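Local coordinates for protein Pre-mRNA-splicing factor SAD1 (Saccharomyces cerevisiae, PDB 4MSX) that promotes assembly of newly made U4 snRNA into the U4/U6 snRNP, is required for pre-mRNA splicing, and resembles a deubiquitinase but is catalytically inactive, at residues A[199-204]-A[440-445]; A[181-186]-A[451-456]; A[413-418]-A[475-480]; A[195-200]-A[264-269]. All blocks are in the same frame, centred on the assembly; numbering follows the deposited sequence.

Contact 1: residues A[199-204]-A[440-445]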
# COMPACT_ATOMS: atom_id res chain seq x y z
N LEU A 199 0.68 -1.28 1.45
CA LEU A 199 -0.22 -0.27 0.89
C LEU A 199 -0.67 -0.63 -0.53
O LEU A 199 -1.83 -0.36 -0.91
CB LEU A 199 0.46 1.11 0.87
CG LEU A 199 0.67 1.67 2.30
CD1 LEU A 199 1.56 2.92 2.20
CD2 LEU A 199 -0.68 1.99 3.00
N LEU A 200 0.23 -1.18 -1.33
CA LEU A 200 -0.16 -1.64 -2.66
C LEU A 200 -1.20 -2.79 -2.58
O LEU A 200 -2.22 -2.80 -3.32
CB LEU A 200 1.09 -2.13 -3.44
CG LEU A 200 1.99 -0.98 -3.95
CD1 LEU A 200 3.36 -1.53 -4.42
CD2 LEU A 200 1.30 -0.14 -5.08
N LEU A 201 -0.97 -3.74 -1.67
CA LEU A 201 -1.90 -4.89 -1.56
C LEU A 201 -3.28 -4.39 -1.23
O LEU A 201 -4.28 -4.74 -1.90
CB LEU A 201 -1.52 -5.86 -0.42
CG LEU A 201 -0.26 -6.67 -0.61
CD1 LEU A 201 -0.15 -7.82 0.43
CD2 LEU A 201 -0.21 -7.21 -1.99
N ILE A 202 -3.39 -3.55 -0.22
CA ILE A 202 -4.71 -3.15 0.18
C ILE A 202 -5.34 -2.19 -0.86
O ILE A 202 -6.55 -2.24 -1.08
CB ILE A 202 -4.73 -2.58 1.59
CG1 ILE A 202 -6.18 -2.58 2.10
CG2 ILE A 202 -4.07 -1.20 1.65
CD1 ILE A 202 -6.32 -2.01 3.51
N SER A 203 -4.54 -1.36 -1.52
CA SER A 203 -5.05 -0.45 -2.55
C SER A 203 -5.52 -1.19 -3.81
O SER A 203 -6.24 -0.60 -4.64
CB SER A 203 -3.97 0.56 -2.94
OG SER A 203 -3.75 1.44 -1.87
N HIS A 204 -5.10 -2.45 -3.97
CA HIS A 204 -5.48 -3.23 -5.14
C HIS A 204 -6.62 -4.23 -4.85
O HIS A 204 -6.98 -4.99 -5.73
CB HIS A 204 -4.25 -3.91 -5.81
CG HIS A 204 -3.42 -2.92 -6.58
ND1 HIS A 204 -3.27 -2.96 -7.95
CD2 HIS A 204 -2.82 -1.77 -6.17
CE1 HIS A 204 -2.55 -1.93 -8.35
NE2 HIS A 204 -2.25 -1.19 -7.28
N TRP A 440 11.88 -6.13 0.18
CA TRP A 440 10.54 -6.65 -0.19
C TRP A 440 10.14 -6.01 -1.51
O TRP A 440 10.25 -4.78 -1.68
CB TRP A 440 9.51 -6.29 0.92
CG TRP A 440 9.91 -6.86 2.26
CD1 TRP A 440 10.48 -6.20 3.35
CD2 TRP A 440 9.77 -8.23 2.64
NE1 TRP A 440 10.69 -7.11 4.37
CE2 TRP A 440 10.29 -8.37 3.94
CE3 TRP A 440 9.27 -9.36 1.97
CZ2 TRP A 440 10.30 -9.58 4.61
CZ3 TRP A 440 9.26 -10.57 2.63
CH2 TRP A 440 9.79 -10.69 3.95
N ILE A 441 9.65 -6.82 -2.44
CA ILE A 441 9.16 -6.23 -3.68
C ILE A 441 7.79 -6.81 -3.98
O ILE A 441 7.39 -7.85 -3.44
CB ILE A 441 10.11 -6.48 -4.84
CG1 ILE A 441 10.16 -7.97 -5.15
CG2 ILE A 441 11.56 -5.95 -4.51
CD1 ILE A 441 11.05 -8.30 -6.33
N THR A 442 7.02 -6.08 -4.78
CA THR A 442 5.58 -6.40 -4.89
C THR A 442 5.26 -6.58 -6.35
O THR A 442 5.60 -5.73 -7.16
CB THR A 442 4.72 -5.24 -4.31
OG1 THR A 442 5.20 -4.97 -2.98
CG2 THR A 442 3.19 -5.58 -4.25
N GLN A 443 4.60 -7.70 -6.68
CA GLN A 443 4.16 -7.93 -8.04
C GLN A 443 2.65 -7.89 -8.06
O GLN A 443 2.01 -8.52 -7.19
CB GLN A 443 4.60 -9.35 -8.49
CG GLN A 443 6.12 -9.44 -8.46
CD GLN A 443 6.65 -10.86 -8.65
OE1 GLN A 443 5.97 -11.86 -8.36
NE2 GLN A 443 7.91 -10.95 -9.10
N LEU A 444 2.07 -7.17 -9.02
CA LEU A 444 0.63 -6.99 -9.02
C LEU A 444 0.05 -7.28 -10.38
O LEU A 444 0.63 -6.88 -11.39
CB LEU A 444 0.27 -5.49 -8.73
CG LEU A 444 0.79 -5.03 -7.34
CD1 LEU A 444 0.56 -3.50 -7.16
CD2 LEU A 444 0.05 -5.79 -6.24
N TYR A 445 -1.14 -7.84 -10.38
CA TYR A 445 -1.75 -8.30 -11.64
C TYR A 445 -2.75 -7.28 -12.13
O TYR A 445 -3.59 -6.84 -11.36
CB TYR A 445 -2.48 -9.63 -11.44
CG TYR A 445 -2.98 -10.21 -12.80
CD1 TYR A 445 -2.07 -10.60 -13.78
CD2 TYR A 445 -4.33 -10.34 -13.06
CE1 TYR A 445 -2.52 -11.13 -15.02
CE2 TYR A 445 -4.78 -10.89 -14.30
CZ TYR A 445 -3.85 -11.28 -15.25
OH TYR A 445 -4.27 -11.78 -16.45
O HOH W 1 -3.94 -5.53 -8.98
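Leu-444 extends from strand 440-445 and lays its CD1 methyl squarely on the imidazole of His-204, just past the end of helix 199-203. CD1 stands 3.7 Å from the centroid of the His-204 ring and 12° off its normal, a CH-pi contact in which NE2 and CE1 are the nearest ring atoms. The ring hangs over the strand because CG of His-204 is turned anti to the carbonyl carbon (chi1 -75°). The same Leu-444 CD1 also touches Leu-200 CB at 4.0 Å, the two side chains meeting at about a right angle. Next along, Leu-200 CD1 rests on Thr-442 CB at 4.0 Å. Packing is looser at Leu-201, whose CD2 comes no closer than 4.4 Å to Thr-442 CG2. The helix segment runs at only 18° to the strand, its axis 9.6 Å away. At the more open end, the oxygen of a bridging water lies 2.8 Å from His-204 ND1 and 2.7 Å from Tyr-445 O, to which the water donates; it sits at the ring edge, in plane. His-204 NE2 is hydrogen-bonded to Gly-182 O, so both ring nitrogens are engaged and the ring is held from turning. An alanine here is likely to leave Gly-182 O and the water without their mate and to open a gap above Leu-444 CD1. The result is an apolar seam between helix and sheet, closed at one end by an imidazole that offers its face to a methyl and its edge to polar partners.

Contact 2: residues A[181-186]-A[451-456]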
# COMPACT_ATOMS: atom_id res chain seq x y z
N ASN A 181 -1.63 3.71 -13.95
CA ASN A 181 -2.05 4.30 -12.68
C ASN A 181 -2.46 3.18 -11.71
O ASN A 181 -2.99 2.15 -12.15
CB ASN A 181 -3.13 5.39 -12.80
CG ASN A 181 -4.54 4.84 -13.16
OD1 ASN A 181 -4.71 4.12 -14.14
ND2 ASN A 181 -5.52 5.16 -12.34
N GLY A 182 -2.15 3.35 -10.43
CA GLY A 182 -2.31 2.29 -9.42
C GLY A 182 -1.09 1.39 -9.32
O GLY A 182 -0.88 0.77 -8.28
N PHE A 183 -0.30 1.31 -10.37
CA PHE A 183 0.84 0.37 -10.40
C PHE A 183 2.16 1.14 -10.34
O PHE A 183 2.98 1.08 -11.27
CB PHE A 183 0.78 -0.51 -11.68
CG PHE A 183 -0.37 -1.46 -11.66
CD1 PHE A 183 -1.69 -1.00 -11.89
CD2 PHE A 183 -0.17 -2.80 -11.40
CE1 PHE A 183 -2.77 -1.84 -11.86
CE2 PHE A 183 -1.21 -3.67 -11.37
CZ PHE A 183 -2.56 -3.18 -11.61
N ILE A 184 2.35 1.92 -9.28
CA ILE A 184 3.50 2.80 -9.18
C ILE A 184 4.33 2.44 -7.94
O ILE A 184 3.84 1.76 -7.04
CB ILE A 184 3.08 4.28 -9.07
CG1 ILE A 184 2.21 4.50 -7.84
CG2 ILE A 184 2.33 4.73 -10.33
CD1 ILE A 184 1.85 5.94 -7.63
N GLY A 185 5.57 2.91 -7.93
CA GLY A 185 6.49 2.68 -6.86
C GLY A 185 6.67 3.90 -5.97
O GLY A 185 5.92 4.94 -6.06
N PHE A 186 7.66 3.75 -5.08
CA PHE A 186 7.78 4.61 -3.92
C PHE A 186 9.27 4.84 -3.68
O PHE A 186 10.10 3.93 -3.88
CB PHE A 186 7.23 3.94 -2.65
CG PHE A 186 5.73 3.64 -2.68
CD1 PHE A 186 5.27 2.48 -3.28
CD2 PHE A 186 4.83 4.51 -2.07
CE1 PHE A 186 3.92 2.18 -3.34
CE2 PHE A 186 3.44 4.22 -2.11
CZ PHE A 186 3.01 3.03 -2.73
N LYS A 451 -1.29 -8.20 -17.53
CA LYS A 451 0.14 -8.16 -17.29
C LYS A 451 0.41 -8.19 -15.79
O LYS A 451 -0.42 -7.71 -14.99
CB LYS A 451 0.74 -6.87 -17.86
CG LYS A 451 0.42 -6.61 -19.32
CD LYS A 451 1.31 -7.42 -20.25
CE LYS A 451 1.19 -6.91 -21.70
NZ LYS A 451 1.54 -5.45 -21.85
N TRP A 452 1.56 -8.76 -15.44
CA TRP A 452 2.10 -8.65 -14.09
C TRP A 452 3.09 -7.51 -14.07
O TRP A 452 4.01 -7.44 -14.89
CB TRP A 452 2.80 -9.96 -13.67
CG TRP A 452 1.82 -10.99 -13.20
CD1 TRP A 452 1.24 -12.00 -13.96
CD2 TRP A 452 1.27 -11.09 -11.90
NE1 TRP A 452 0.36 -12.71 -13.18
CE2 TRP A 452 0.37 -12.20 -11.91
CE3 TRP A 452 1.46 -10.38 -10.70
CZ2 TRP A 452 -0.34 -12.59 -10.77
CZ3 TRP A 452 0.76 -10.77 -9.57
CH2 TRP A 452 -0.13 -11.87 -9.61
N ILE A 453 2.95 -6.63 -13.08
CA ILE A 453 3.89 -5.54 -12.96
C ILE A 453 4.60 -5.70 -11.63
O ILE A 453 3.93 -5.78 -10.59
CB ILE A 453 3.15 -4.18 -12.92
CG1 ILE A 453 2.28 -3.99 -14.16
CG2 ILE A 453 4.15 -3.05 -12.77
CD1 ILE A 453 3.04 -4.01 -15.46
N GLU A 454 5.93 -5.71 -11.67
CA GLU A 454 6.73 -5.84 -10.46
C GLU A 454 7.22 -4.46 -10.03
O GLU A 454 7.90 -3.77 -10.77
CB GLU A 454 7.94 -6.74 -10.72
CG GLU A 454 8.94 -6.78 -9.57
CD GLU A 454 10.12 -7.74 -9.88
OE1 GLU A 454 9.89 -8.95 -10.00
OE2 GLU A 454 11.26 -7.25 -10.04
N ILE A 455 6.92 -4.10 -8.80
CA ILE A 455 7.30 -2.77 -8.30
C ILE A 455 8.42 -2.97 -7.28
O ILE A 455 8.21 -3.57 -6.23
CB ILE A 455 6.08 -2.09 -7.70
CG1 ILE A 455 5.03 -2.02 -8.81
CG2 ILE A 455 6.47 -0.71 -7.15
CD1 ILE A 455 3.61 -1.84 -8.38
N ASP A 456 9.60 -2.49 -7.62
CA ASP A 456 10.79 -2.64 -6.74
C ASP A 456 11.34 -1.22 -6.51
O ASP A 456 11.93 -0.62 -7.39
CB ASP A 456 11.80 -3.58 -7.43
CG ASP A 456 13.13 -3.72 -6.66
OD1 ASP A 456 13.29 -3.13 -5.56
OD2 ASP A 456 14.01 -4.46 -7.18
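Ile-455 presses both of its methyl ends against the backbone of 183-185. Its CG2 comes within 3.4 Å of Gly-185 CA, tighter than ordinary van der Waals contact, and lies 3.6 Å from Ile-184 O. CD1, carried by an extended chain (chi2 159°), meets Phe-183 C at 3.9 Å. Gly-185 permits this closeness because it has no CB; one built there would fall only 3.3 Å from Ile-455 CG2. Ile-184 O, shut in by the two methyl groups, has no hydrogen-bonding partner in the model. Two residues earlier in the strand, Ile-453 meets the Phe-183 ring, CG1 touching CD2 of the ring at 3.9 Å as the two side chains cross at about a right angle. Apart from Ile-184 O, the contact is carbon against carbon, and the backbones exchange no hydrogen bond.

Several groups set the first shell in place. Asn-181 O lies in the plane of the Phe-183 ring, at its edge, and His-204 meets the same ring edge-to-face. Between Asn-181 and Phe-183, Gly-182 takes a positive phi (88°), a turn that calls for glycine, since a CB here would jam against the carbonyl O of Asn-181. The side chain of Asn-181 anchors the turn through Arg-169 N and Trp-235 O. Beyond it, Gly-185 bonds through its backbone to Leu-244, in the short parallel pairing of 185-186 with 243-244, just ahead of helix 189-203. Strand 451-456 lies on the other side of the contact, held in the large sheet between strands 438-446 and 459-463.

Contact 3: residues A[413-418]-A[475-480]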
# COMPACT_ATOMS: atom_id res chain seq x y z
N LEU A 413 -4.59 -15.73 -8.75
CA LEU A 413 -3.55 -14.95 -8.05
C LEU A 413 -3.59 -13.51 -8.53
O LEU A 413 -3.60 -13.27 -9.73
CB LEU A 413 -2.19 -15.55 -8.35
CG LEU A 413 -1.02 -14.85 -7.64
CD1 LEU A 413 -1.12 -15.04 -6.08
CD2 LEU A 413 0.27 -15.46 -8.19
N LYS A 414 -3.58 -12.55 -7.60
CA LYS A 414 -3.67 -11.13 -7.94
C LYS A 414 -2.46 -10.33 -7.44
O LYS A 414 -2.14 -9.29 -8.00
CB LYS A 414 -4.93 -10.52 -7.30
CG LYS A 414 -6.28 -11.05 -7.89
CD LYS A 414 -6.57 -10.49 -9.30
CE LYS A 414 -6.67 -8.94 -9.32
NZ LYS A 414 -7.75 -8.38 -8.45
N ALA A 415 -1.79 -10.81 -6.39
CA ALA A 415 -0.63 -10.08 -5.86
C ALA A 415 0.33 -11.08 -5.23
O ALA A 415 -0.11 -12.09 -4.63
CB ALA A 415 -1.10 -9.07 -4.78
N ASN A 416 1.62 -10.79 -5.37
CA ASN A 416 2.68 -11.68 -4.88
C ASN A 416 3.78 -10.79 -4.25
O ASN A 416 4.38 -9.99 -4.95
CB ASN A 416 3.22 -12.48 -6.07
CG ASN A 416 4.20 -13.60 -5.66
OD1 ASN A 416 3.94 -14.32 -4.71
ND2 ASN A 416 5.33 -13.69 -6.33
N VAL A 417 3.99 -10.89 -2.93
CA VAL A 417 5.07 -10.11 -2.30
C VAL A 417 6.26 -11.06 -2.18
O VAL A 417 6.13 -12.14 -1.59
CB VAL A 417 4.64 -9.63 -0.93
CG1 VAL A 417 5.79 -8.80 -0.21
CG2 VAL A 417 3.39 -8.69 -1.10
N VAL A 418 7.40 -10.61 -2.66
CA VAL A 418 8.57 -11.45 -2.79
C VAL A 418 9.67 -10.95 -1.87
O VAL A 418 9.85 -9.73 -1.67
CB VAL A 418 9.05 -11.38 -4.25
CG1 VAL A 418 10.49 -11.78 -4.37
CG2 VAL A 418 8.10 -12.27 -5.11
N ILE A 475 4.06 -13.40 0.75
CA ILE A 475 2.64 -13.20 0.89
C ILE A 475 1.97 -13.18 -0.48
O ILE A 475 2.51 -12.62 -1.42
CB ILE A 475 2.33 -11.79 1.56
CG1 ILE A 475 2.44 -11.89 3.07
CG2 ILE A 475 0.93 -11.29 1.16
CD1 ILE A 475 2.51 -10.49 3.70
N GLN A 476 0.79 -13.77 -0.57
CA GLN A 476 0.04 -13.71 -1.83
C GLN A 476 -1.38 -13.34 -1.56
O GLN A 476 -1.93 -13.71 -0.53
CB GLN A 476 -0.03 -15.11 -2.56
CG GLN A 476 1.36 -15.50 -3.08
CD GLN A 476 1.35 -16.87 -3.74
OE1 GLN A 476 0.46 -17.72 -3.45
NE2 GLN A 476 2.29 -17.08 -4.65
N VAL A 477 -2.00 -12.70 -2.55
CA VAL A 477 -3.42 -12.38 -2.42
C VAL A 477 -4.10 -13.09 -3.60
O VAL A 477 -3.68 -12.90 -4.73
CB VAL A 477 -3.72 -10.87 -2.55
CG1 VAL A 477 -5.25 -10.60 -2.54
CG2 VAL A 477 -3.04 -10.06 -1.38
N TRP A 478 -5.08 -13.93 -3.28
CA TRP A 478 -5.85 -14.69 -4.29
C TRP A 478 -7.28 -14.18 -4.28
O TRP A 478 -7.83 -13.90 -3.19
CB TRP A 478 -5.84 -16.18 -3.94
CG TRP A 478 -4.50 -16.81 -4.12
CD1 TRP A 478 -3.43 -16.71 -3.25
CD2 TRP A 478 -4.04 -17.59 -5.23
NE1 TRP A 478 -2.35 -17.40 -3.77
CE2 TRP A 478 -2.71 -17.98 -4.96
CE3 TRP A 478 -4.65 -18.07 -6.42
CZ2 TRP A 478 -1.95 -18.77 -5.84
CZ3 TRP A 478 -3.90 -18.86 -7.29
CH2 TRP A 478 -2.57 -19.20 -6.99
N GLU A 479 -7.91 -14.08 -5.46
CA GLU A 479 -9.24 -13.53 -5.53
C GLU A 479 -10.22 -14.61 -6.07
O GLU A 479 -9.92 -15.30 -7.05
CB GLU A 479 -9.30 -12.33 -6.49
CG GLU A 479 -10.71 -11.75 -6.57
CD GLU A 479 -10.79 -10.41 -7.34
OE1 GLU A 479 -9.89 -10.12 -8.18
OE2 GLU A 479 -11.77 -9.66 -7.09
N LYS A 480 -11.33 -14.74 -5.38
CA LYS A 480 -12.27 -15.83 -5.65
C LYS A 480 -12.97 -15.54 -6.98
O LYS A 480 -13.28 -14.39 -7.29
CB LYS A 480 -13.28 -15.96 -4.49
CG LYS A 480 -14.45 -16.94 -4.73
CD LYS A 480 -14.91 -17.56 -3.40
CE LYS A 480 -15.77 -16.66 -2.60
NZ LYS A 480 -16.10 -17.28 -1.28
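Leu-413 sets its CD1 over one face of the Trp-478 indole, 3.7 Å from the centroid of the five-membered ring, while its CB comes over the six-membered ring. With chi1 near 180° and chi2 at 65°, Leu-413 turns CD1 onto the indole. At the ring's edge, Trp-478 NE1 points in plane to Gln-476 OE1 at 2.8 Å. The other end of that amide gives NE2 to Asn-416 OD1 at 3.2 Å, from above the Asn-416 carbonyl plane, the two amides turned 61° apart. Asn-416 OD1 also bonds Thr-473 OG1, and its ND2 bonds Gln-443 OE1. Were Trp-478 replaced by a serine, Leu-413 CD1 would probably lose the surface it lies on and Gln-476 OE1 its indole donor, leaving the amide freer to turn.

Ala-415, Val-417, Ile-475 and Val-477 line the opposite face, with Ala-415 CB and Val-477 CB 3.9 Å apart; Leu-201 of helix 189-203 packs there. In one of the two modelled conformers, Lys-414 folds back to a salt bridge, NZ to Glu-479 OE1 at 2.8 Å. Val-477 O accepts from both Lys-414 N (2.9 Å) and Ala-415 N (3.3 Å). This doubled pairing is a classic beta bulge in an antiparallel pair, set in the large sheet that probably corresponds to the palm of the ubiquitin-specific protease fold.

Contact 4: residues A[195-200]-A[264-269]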
# COMPACT_ATOMS: atom_id res chain seq x y z
N ALA A 195 6.23 -1.46 4.05
CA ALA A 195 5.01 -0.68 4.05
C ALA A 195 4.53 -0.43 2.63
O ALA A 195 3.33 -0.41 2.38
CB ALA A 195 5.25 0.73 4.77
N HIS A 196 5.45 -0.19 1.70
CA HIS A 196 5.00 -0.01 0.30
C HIS A 196 4.21 -1.25 -0.16
O HIS A 196 3.16 -1.12 -0.76
CB HIS A 196 6.20 0.18 -0.62
CG HIS A 196 7.06 1.33 -0.22
ND1 HIS A 196 8.39 1.42 -0.55
CD2 HIS A 196 6.75 2.45 0.48
CE1 HIS A 196 8.87 2.56 -0.06
NE2 HIS A 196 7.89 3.21 0.55
N SER A 197 4.70 -2.45 0.18
CA SER A 197 4.03 -3.64 -0.34
C SER A 197 2.65 -3.75 0.26
O SER A 197 1.70 -4.08 -0.45
CB SER A 197 4.83 -4.95 -0.08
OG SER A 197 4.93 -5.23 1.29
N VAL A 198 2.51 -3.47 1.55
CA VAL A 198 1.20 -3.59 2.18
C VAL A 198 0.20 -2.52 1.62
O VAL A 198 -0.99 -2.82 1.35
CB VAL A 198 1.33 -3.44 3.72
CG1 VAL A 198 -0.04 -3.31 4.40
CG2 VAL A 198 2.10 -4.70 4.33
N LEU A 199 0.68 -1.28 1.45
CA LEU A 199 -0.22 -0.27 0.89
C LEU A 199 -0.67 -0.63 -0.53
O LEU A 199 -1.83 -0.36 -0.91
CB LEU A 199 0.46 1.11 0.87
CG LEU A 199 0.67 1.67 2.30
CD1 LEU A 199 1.56 2.92 2.20
CD2 LEU A 199 -0.68 1.99 3.00
N LEU A 200 0.23 -1.18 -1.33
CA LEU A 200 -0.16 -1.64 -2.66
C LEU A 200 -1.20 -2.79 -2.58
O LEU A 200 -2.22 -2.80 -3.32
CB LEU A 200 1.09 -2.13 -3.44
CG LEU A 200 1.99 -0.98 -3.95
CD1 LEU A 200 3.36 -1.53 -4.42
CD2 LEU A 200 1.30 -0.14 -5.08
N ILE A 264 9.99 -5.88 11.71
CA ILE A 264 8.69 -5.76 11.04
C ILE A 264 8.86 -6.26 9.62
O ILE A 264 10.00 -6.28 9.12
CB ILE A 264 8.22 -4.29 11.12
CG1 ILE A 264 6.72 -4.20 10.67
CG2 ILE A 264 9.16 -3.37 10.29
CD1 ILE A 264 6.19 -2.76 10.98
N ASP A 265 7.77 -6.75 9.01
CA ASP A 265 7.86 -7.27 7.64
C ASP A 265 6.44 -7.10 7.05
O ASP A 265 5.56 -6.58 7.75
CB ASP A 265 8.32 -8.76 7.65
CG ASP A 265 7.36 -9.70 8.41
OD1 ASP A 265 6.16 -9.53 8.30
OD2 ASP A 265 7.81 -10.63 9.13
N PRO A 266 6.24 -7.48 5.79
CA PRO A 266 4.89 -7.19 5.22
C PRO A 266 3.74 -7.85 5.95
O PRO A 266 2.65 -7.28 6.01
CB PRO A 266 4.99 -7.69 3.77
CG PRO A 266 6.48 -7.41 3.41
CD PRO A 266 7.24 -7.79 4.74
N ARG A 267 3.96 -9.04 6.52
CA ARG A 267 2.88 -9.72 7.18
C ARG A 267 2.51 -9.01 8.51
O ARG A 267 1.33 -8.76 8.79
CB ARG A 267 3.29 -11.16 7.50
CG ARG A 267 2.21 -11.85 8.32
CD ARG A 267 2.59 -13.32 8.66
NE ARG A 267 1.76 -13.73 9.77
CZ ARG A 267 2.07 -13.50 11.05
NH1 ARG A 267 3.25 -12.99 11.38
NH2 ARG A 267 1.20 -13.87 11.98
N LEU A 268 3.52 -8.73 9.34
CA LEU A 268 3.26 -8.08 10.62
C LEU A 268 2.62 -6.70 10.38
O LEU A 268 1.73 -6.28 11.10
CB LEU A 268 4.59 -7.86 11.37
CG LEU A 268 5.17 -9.20 11.87
CD1 LEU A 268 6.62 -9.01 12.47
CD2 LEU A 268 4.22 -9.79 12.91
N PHE A 269 3.09 -6.00 9.37
CA PHE A 269 2.54 -4.66 9.11
C PHE A 269 1.13 -4.75 8.52
O PHE A 269 0.26 -3.97 8.90
CB PHE A 269 3.46 -3.86 8.21
CG PHE A 269 2.97 -2.44 7.96
CD1 PHE A 269 2.77 -1.55 9.03
CD2 PHE A 269 2.67 -2.00 6.66
CE1 PHE A 269 2.29 -0.25 8.81
CE2 PHE A 269 2.20 -0.66 6.43
CZ PHE A 269 2.03 0.19 7.50
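Val-198 is the bump that fills the hollow between Pro-266 and Phe-269, where helix 189-203 meets the first turn of helix 266-280 in what probably corresponds to the thumb of the ubiquitin-specific protease fold. Its CB sits 3.5 Å from Phe-269 CD2, and Val-198 CG1 touches the same CD2 atom at 3.8 Å. CG2 dips toward the backbone, 3.1 Å from Pro-266 O, a close fit. Phe-269 can flank Val-198 because its CG is anti to the backbone N (chi1 -178°), which turns the ring toward helix 189-203. One turn earlier, Ala-195, with only a CB, leaves room for the ring: Phe-269 CE2 lies 3.7 Å from Ala-195 CB. On the other flank of Val-198, Ser-197 OG touches Pro-266 CG at 3.4 Å, while its hydrogen bond goes back to Tyr-194 O in its own helix. The proline ring thus abuts both Ser-197 and Val-198. Asp-265, the N-cap of helix 266-280, faces away from this interface; its OD2 makes a salt bridge with Arg-384. Its OD1 caps the turn, accepting from Leu-268 N at 2.9 Å with a nearly straight N-H...O angle of 170°.

Overall arrangement
From the N terminus, 181-186 opens contact 2, and helix 189-203 follows at once, supplying the first segments of both contact 4 and contact 1. Contact 4 closes first, at 264-269, joining two helices. Only later does 413-418 open contact 3. Strand 438-446 then closes contact 1, fastening the helix to the sheet, and 451-456 closes contact 2, whose long loop encloses contacts 1 and 4. Contact 3 closes last, at 475-480, and so crosses contacts 1 and 2 while standing in series with contact 4. Leu-201 meets Ala-415 and Ile-475, and Pro-266 meets Val-417, so the helices and the large sheet share one core.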